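Local structure of peptidase M42 (Thaumarchaeota archaeon SCGC AB-539-E09, 5DS0) at residues D57-M63 against P203-S209; E80-F85 against M136-A142. The protein is probably a metal-dependent TET aminopeptidase of the M42 family that trims residues from the N-termini of peptides, assembled here as a dodecamer. One frame throughout, in Å; residues are numbered along the deposited sequence.

Contact 1 (D57-M63 against P203-S209)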
loop_
_atom_site.group_PDB
_atom_site.type_symbol
_atom_site.label_atom_id
_atom_site.label_comp_id
_atom_site.label_asym_id
_atom_site.label_seq_id
_atom_site.Cartn_x
_atom_site.Cartn_y
_atom_site.Cartn_z
ATOM N N ASP C 57 -14.469 32.893 -57.040
ATOM C CA ASP C 57 -13.224 32.118 -56.847
ATOM C C ASP C 57 -12.703 32.181 -55.422
ATOM O O ASP C 57 -12.242 31.174 -54.902
ATOM C CB ASP C 57 -12.112 32.598 -57.766
ATOM C CG ASP C 57 -10.864 31.682 -57.756
ATOM O OD1 ASP C 57 -10.933 30.507 -57.326
ATOM O OD2 ASP C 57 -9.797 32.160 -58.193
ATOM N N ARG C 58 -12.746 33.378 -54.839
ATOM C CA ARG C 58 -12.260 33.633 -53.493
ATOM C C ARG C 58 -13.305 34.502 -52.782
ATOM O O ARG C 58 -13.918 35.345 -53.434
ATOM C CB ARG C 58 -10.866 34.289 -53.578
ATOM C CG ARG C 58 -9.807 33.276 -54.035
ATOM C CD ARG C 58 -8.466 33.274 -53.311
ATOM N NE ARG C 58 -8.229 32.011 -52.595
ATOM C CZ ARG C 58 -7.535 30.947 -53.011
ATOM N NH1 ARG C 58 -7.413 29.886 -52.217
ATOM N NH2 ARG C 58 -6.951 30.910 -54.191
ATOM N N PRO C 59 -13.540 34.311 -51.479
ATOM C CA PRO C 59 -12.796 33.392 -50.607
ATOM C C PRO C 59 -13.274 31.958 -50.697
ATOM O O PRO C 59 -14.433 31.709 -51.029
ATOM C CB PRO C 59 -13.096 33.928 -49.209
ATOM C CG PRO C 59 -14.458 34.527 -49.335
ATOM C CD PRO C 59 -14.605 35.022 -50.749
ATOM N N ARG C 60 -12.378 31.025 -50.410
ATOM C CA ARG C 60 -12.732 29.617 -50.341
ATOM C C ARG C 60 -13.096 29.245 -48.905
ATOM O O ARG C 60 -12.272 29.375 -47.994
ATOM C CB ARG C 60 -11.574 28.751 -50.817
ATOM C CG ARG C 60 -11.190 28.981 -52.258
ATOM C CD ARG C 60 -10.130 27.991 -52.704
ATOM N NE ARG C 60 -9.701 28.246 -54.080
ATOM C CZ ARG C 60 -8.826 27.503 -54.753
ATOM N NH1 ARG C 60 -8.268 26.432 -54.201
ATOM N NH2 ARG C 60 -8.510 27.828 -55.999
ATOM N N ILE C 61 -14.341 28.803 -48.720
ATOM C CA ILE C 61 -14.830 28.327 -47.428
ATOM C C ILE C 61 -14.723 26.809 -47.390
ATOM O O ILE C 61 -15.304 26.126 -48.224
ATOM C CB ILE C 61 -16.328 28.637 -47.180
ATOM C CG1 ILE C 61 -16.734 30.028 -47.658
ATOM C CG2 ILE C 61 -16.654 28.487 -45.714
ATOM C CD1 ILE C 61 -15.972 31.157 -47.031
ATOM N N LEU C 62 -14.006 26.283 -46.410
ATOM C CA LEU C 62 -13.936 24.844 -46.220
ATOM C C LEU C 62 -14.819 24.443 -45.047
ATOM O O LEU C 62 -14.594 24.909 -43.927
ATOM C CB LEU C 62 -12.493 24.407 -45.969
ATOM C CG LEU C 62 -12.268 22.938 -45.606
ATOM C CD1 LEU C 62 -12.939 22.000 -46.589
ATOM C CD2 LEU C 62 -10.786 22.632 -45.539
HETATM N N MSE C 63 -15.815 23.603 -45.308
HETATM C CA MSE C 63 -16.563 22.954 -44.252
HETATM C C MSE C 63 -16.160 21.521 -44.213
HETATM O O MSE C 63 -16.122 20.862 -45.244
HETATM C CB MSE C 63 -18.041 22.962 -44.518
HETATM C CG MSE C 63 -18.639 24.351 -44.417
HETATM SE SE MSE C 63 -20.591 24.119 -44.237
HETATM C CE MSE C 63 -21.036 23.661 -46.101
ATOM N N PRO C 203 -21.363 34.843 -51.636
ATOM C CA PRO C 203 -20.248 35.574 -52.263
ATOM C C PRO C 203 -18.899 34.862 -52.118
ATOM O O PRO C 203 -17.913 35.466 -51.670
ATOM C CB PRO C 203 -20.238 36.896 -51.491
ATOM C CG PRO C 203 -20.689 36.506 -50.130
ATOM C CD PRO C 203 -21.705 35.408 -50.322
ATOM N N ASN C 204 -18.859 33.596 -52.520
ATOM C CA ASN C 204 -17.732 32.734 -52.219
ATOM C C ASN C 204 -17.915 31.362 -52.828
ATOM O O ASN C 204 -18.991 31.018 -53.317
ATOM C CB ASN C 204 -17.575 32.583 -50.699
ATOM C CG ASN C 204 -18.877 32.173 -50.010
ATOM O OD1 ASN C 204 -19.562 31.260 -50.461
ATOM N ND2 ASN C 204 -19.220 32.858 -48.918
ATOM N N THR C 205 -16.851 30.570 -52.773
ATOM C CA THR C 205 -16.892 29.176 -53.205
ATOM C C THR C 205 -16.814 28.303 -51.959
ATOM O O THR C 205 -15.964 28.505 -51.098
ATOM C CB THR C 205 -15.744 28.860 -54.185
ATOM O OG1 THR C 205 -15.917 29.634 -55.383
ATOM C CG2 THR C 205 -15.731 27.393 -54.545
ATOM N N VAL C 206 -17.719 27.334 -51.879
ATOM C CA VAL C 206 -17.850 26.488 -50.710
ATOM C C VAL C 206 -17.324 25.095 -51.002
ATOM O O VAL C 206 -17.792 24.439 -51.919
ATOM C CB VAL C 206 -19.324 26.401 -50.278
ATOM C CG1 VAL C 206 -19.510 25.371 -49.178
ATOM C CG2 VAL C 206 -19.812 27.760 -49.804
ATOM N N TYR C 207 -16.376 24.639 -50.191
ATOM C CA TYR C 207 -15.854 23.290 -50.294
ATOM C C TYR C 207 -16.386 22.490 -49.102
ATOM O O TYR C 207 -15.948 22.676 -47.977
ATOM C CB TYR C 207 -14.330 23.294 -50.281
ATOM C CG TYR C 207 -13.691 23.932 -51.495
ATOM C CD1 TYR C 207 -13.755 25.309 -51.708
ATOM C CD2 TYR C 207 -12.988 23.157 -52.430
ATOM C CE1 TYR C 207 -13.153 25.896 -52.819
ATOM C CE2 TYR C 207 -12.392 23.731 -53.544
ATOM C CZ TYR C 207 -12.476 25.101 -53.734
ATOM O OH TYR C 207 -11.871 25.676 -54.831
ATOM N N GLY C 208 -17.340 21.606 -49.359
ATOM C CA GLY C 208 -17.915 20.772 -48.315
ATOM C C GLY C 208 -17.240 19.426 -48.315
ATOM O O GLY C 208 -17.426 18.632 -49.222
ATOM N N SER C 209 -16.499 19.144 -47.263
ATOM C CA SER C 209 -15.605 18.013 -47.284
ATOM C C SER C 209 -15.932 16.931 -46.258
ATOM O O SER C 209 -16.073 17.198 -45.079
ATOM C CB SER C 209 -14.184 18.505 -47.083
ATOM O OG SER C 209 -13.284 17.474 -47.391
#
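The amide N of Tyr207 gives an almost straight hydrogen bond to Ile61 O, 2.7 Å long and 174° at the hydrogen. It is one of five backbone bonds between the two segments. Thr205 N and Ser209 N donate to Pro59 O and Met63 O. Ile61 N and Met63 N donate to Thr205 O and Tyr207 O.

Arg60 and Tyr207 lie on one face of this ladder. The Arg60 chain is extended from CG to NE, which carries it past the ring. Arg60 CD lies 3.7 Å from Tyr207 CE1. Tyr207 OH then sits over one face of the guanidinium, whose plane is turned 28° from the ring. Tyr207 OH is 3.4 Å from Arg60 NE, but the angle is too poor for a hydrogen bond. Arg58 NH2 lies over the opposite face of the guanidinium, toward its rim, and Arg58 is itself salt-bridged to Asp231. Arg60 NH1 bonds to Val228 O. With an alanine here, the Tyr207 ring would probably lose the arginine chain packed beside CE1 and OH, and Val228 O its side-chain donor.

These are neighbouring parallel strands in the mixed sheet of the metal-binding domain. Strand 232-240 lines the other edge of 60-63, and strand 49-53 runs antiparallel beside 205-209.

The other face carries Ile61, Val206 and selenomethionine Met63. The bend at chi3 (-76°) of Met63 brings its CE to 3.8 Å from Val206 CG1. Ile61 CG1 packs 3.8 Å from Asn204 CG, and Asn204 ND2 bonds to the carbonyls of Ile347 and Leu350. Back on the tyrosine face, Leu62 CD1 rests 3.7 Å from Ser209 CB.

Contact 2 (E80-F85 against M136-A142)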
loop_
_atom_site.group_PDB
_atom_site.type_symbol
_atom_site.label_atom_id
_atom_site.label_comp_id
_atom_site.label_asym_id
_atom_site.label_seq_id
_atom_site.Cartn_x
_atom_site.Cartn_y
_atom_site.Cartn_z
ATOM N N GLU C 80 -8.278 -21.338 -31.123
ATOM C CA GLU C 80 -9.639 -21.759 -30.765
ATOM C C GLU C 80 -10.746 -21.077 -31.578
ATOM O O GLU C 80 -11.916 -21.399 -31.390
ATOM C CB GLU C 80 -9.914 -21.536 -29.265
ATOM C CG GLU C 80 -8.878 -22.131 -28.312
ATOM C CD GLU C 80 -7.715 -21.184 -28.005
ATOM O OE1 GLU C 80 -7.416 -20.287 -28.836
ATOM O OE2 GLU C 80 -7.100 -21.329 -26.920
ATOM N N GLY C 81 -10.393 -20.141 -32.455
ATOM C CA GLY C 81 -11.380 -19.495 -33.338
ATOM C C GLY C 81 -11.892 -18.142 -32.881
ATOM O O GLY C 81 -12.998 -17.709 -33.249
ATOM N N TYR C 82 -11.091 -17.476 -32.067
ATOM C CA TYR C 82 -11.425 -16.166 -31.546
ATOM C C TYR C 82 -10.524 -15.178 -32.237
ATOM O O TYR C 82 -9.441 -15.530 -32.675
ATOM C CB TYR C 82 -11.214 -16.125 -30.035
ATOM C CG TYR C 82 -12.304 -16.858 -29.292
ATOM C CD1 TYR C 82 -12.298 -18.245 -29.179
ATOM C CD2 TYR C 82 -13.373 -16.158 -28.715
ATOM C CE1 TYR C 82 -13.313 -18.913 -28.506
ATOM C CE2 TYR C 82 -14.388 -16.814 -28.028
ATOM C CZ TYR C 82 -14.357 -18.190 -27.928
ATOM O OH TYR C 82 -15.374 -18.822 -27.244
ATOM N N LEU C 83 -10.971 -13.940 -32.328
ATOM C CA LEU C 83 -10.172 -12.913 -32.945
ATOM C C LEU C 83 -9.632 -12.004 -31.870
ATOM O O LEU C 83 -10.352 -11.667 -30.959
ATOM C CB LEU C 83 -11.027 -12.089 -33.898
ATOM C CG LEU C 83 -11.959 -12.886 -34.812
ATOM C CD1 LEU C 83 -12.758 -11.959 -35.712
ATOM C CD2 LEU C 83 -11.218 -13.908 -35.658
ATOM N N THR C 84 -8.378 -11.599 -31.984
ATOM C CA THR C 84 -7.873 -10.471 -31.204
ATOM C C THR C 84 -7.997 -9.250 -32.096
ATOM O O THR C 84 -8.105 -9.372 -33.310
ATOM C CB THR C 84 -6.406 -10.651 -30.798
ATOM O OG1 THR C 84 -5.600 -10.812 -31.976
ATOM C CG2 THR C 84 -6.252 -11.874 -29.914
ATOM N N PHE C 85 -7.990 -8.066 -31.500
ATOM C CA PHE C 85 -8.173 -6.847 -32.278
ATOM C C PHE C 85 -7.368 -5.685 -31.713
ATOM O O PHE C 85 -7.098 -5.650 -30.526
ATOM C CB PHE C 85 -9.658 -6.473 -32.310
ATOM C CG PHE C 85 -10.250 -6.216 -30.955
ATOM C CD1 PHE C 85 -10.174 -4.957 -30.372
ATOM C CD2 PHE C 85 -10.871 -7.218 -30.265
ATOM C CE1 PHE C 85 -10.704 -4.719 -29.118
ATOM C CE2 PHE C 85 -11.413 -6.993 -29.012
ATOM C CZ PHE C 85 -11.329 -5.742 -28.433
HETATM N N MSE C 136 -9.074 -8.608 -24.364
HETATM C CA MSE C 136 -10.389 -8.945 -24.903
HETATM C C MSE C 136 -10.212 -9.607 -26.236
HETATM O O MSE C 136 -9.122 -9.605 -26.796
HETATM C CB MSE C 136 -11.223 -7.691 -25.085
HETATM C CG MSE C 136 -11.578 -7.059 -23.755
HETATM SE SE MSE C 136 -12.683 -5.446 -24.056
HETATM C CE MSE C 136 -12.517 -4.714 -22.233
ATOM N N PHE C 137 -11.281 -10.206 -26.747
ATOM C CA PHE C 137 -11.290 -10.714 -28.111
ATOM C C PHE C 137 -12.700 -10.743 -28.618
ATOM O O PHE C 137 -13.632 -10.423 -27.902
ATOM C CB PHE C 137 -10.666 -12.108 -28.201
ATOM C CG PHE C 137 -10.846 -12.884 -26.987
ATOM C CD1 PHE C 137 -12.085 -13.421 -26.707
ATOM C CD2 PHE C 137 -9.794 -13.028 -26.083
ATOM C CE1 PHE C 137 -12.297 -14.122 -25.537
ATOM C CE2 PHE C 137 -9.988 -13.715 -24.897
ATOM C CZ PHE C 137 -11.248 -14.269 -24.624
ATOM N N ILE C 138 -12.846 -11.138 -29.871
ATOM C CA ILE C 138 -14.122 -11.170 -30.519
ATOM C C ILE C 138 -14.468 -12.611 -30.781
ATOM O O ILE C 138 -13.681 -13.368 -31.354
ATOM C CB ILE C 138 -14.081 -10.342 -31.810
ATOM C CG1 ILE C 138 -14.000 -8.865 -31.434
ATOM C CG2 ILE C 138 -15.308 -10.575 -32.666
ATOM C CD1 ILE C 138 -13.348 -8.023 -32.488
ATOM N N ASP C 139 -15.674 -12.963 -30.364
ATOM C CA ASP C 139 -16.218 -14.287 -30.533
ATOM C C ASP C 139 -17.152 -14.227 -31.707
ATOM O O ASP C 139 -18.124 -13.478 -31.685
ATOM C CB ASP C 139 -16.985 -14.682 -29.278
ATOM C CG ASP C 139 -17.503 -16.100 -29.325
ATOM O OD1 ASP C 139 -17.432 -16.752 -30.392
ATOM O OD2 ASP C 139 -17.983 -16.579 -28.279
ATOM N N ILE C 140 -16.873 -15.034 -32.726
ATOM C CA ILE C 140 -17.722 -15.073 -33.921
ATOM C C ILE C 140 -18.465 -16.404 -34.051
ATOM O O ILE C 140 -18.996 -16.714 -35.118
ATOM C CB ILE C 140 -16.921 -14.786 -35.206
ATOM C CG1 ILE C 140 -15.797 -15.809 -35.377
ATOM C CG2 ILE C 140 -16.341 -13.389 -35.154
ATOM C CD1 ILE C 140 -15.199 -15.842 -36.766
ATOM N N GLY C 141 -18.521 -17.165 -32.962
ATOM C CA GLY C 141 -19.271 -18.414 -32.926
ATOM C C GLY C 141 -18.496 -19.571 -33.509
ATOM O O GLY C 141 -19.066 -20.630 -33.792
ATOM N N ALA C 142 -17.190 -19.382 -33.659
ATOM C CA ALA C 142 -16.348 -20.417 -34.237
ATOM C C ALA C 142 -15.845 -21.328 -33.133
ATOM O O ALA C 142 -15.782 -20.924 -31.975
ATOM C CB ALA C 142 -15.190 -19.794 -34.987
#
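Tyr82 runs beside Asp139 and meets Phe137 obliquely. Tyr82 CB is 3.9 Å from Ile138 O. Further out, Tyr82 CD2 comes within 3.6 Å of Phe137 CD1. Tyr82 CE2 is 3.4 Å from Asp139 CG. At the tip, Tyr82 OH ends 3.6 Å from Asp139 OD2. The ring and the carboxylate point the same way, with their planes 48° apart.

The backbones are antiparallel. Leu83 and Ile138 form a hydrogen-bonded pair. Leu83 N donates to Ile138 O at 2.9 Å, nearly straight at 176°. Ile138 N answers to Leu83 O, an atom whose place in the model is less sure.

Leu83 and Ile138 put their side chains on the face away from Tyr82. Leu83 CD1 touches Ile140 CG2 at 3.9 Å. The Phe85 ring crosses Ile138 at about a right angle, with Phe85 CD2 against Ile138 CD1. Phe85 CG lies between the backbone N and the carbonyl carbon (chi1 60°), which swings the ring toward the facing strand. There Phe85 CZ also meets CB of selenomethionine Met136. Phe72 packs edge-to-face with Phe85.

Both strands belong to a closed antiparallel barrel of six strands, and 137-139 is bonded on its other side to strand 108-115. At the end of the strand, Asp139 OD1 accepts from Gly141 N at 2.8 Å, an Asx turn.

The same carboxylate is shared with a second subunit: OD1 forms a salt bridge with its Arg322, and OD2 a hydrogen bond with its His323. Though Asp139 is buried, these partners probably favour its ionised form. With the carbonyls of Ile140 and Ala142, bonded to Gln169 and Arg322 of that subunit, it joins the barrel to its neighbour.

In the fold
Contacts 1 and 2 lie on opposite sides of the chain's centre. Their own centres are about 46 Å apart and their nearest atoms about 27 Å, so they do not touch. Along the sequence, contact 2 is nested in the loop that contact 1 closes. Contact 1 belongs to the mixed sheet that carries the metal site. Its strand 60-66 ends at the cobalt ligand His66, and strand 205-211 leads toward Glu214 and Glu215. The Ser209 side chain is about 14 Å from a cobalt ion. Contact 2 belongs to the separate barrel and faces another subunit. The Arg322 and His323 it meets there are close in sequence to that subunit's cobalt ligand His325.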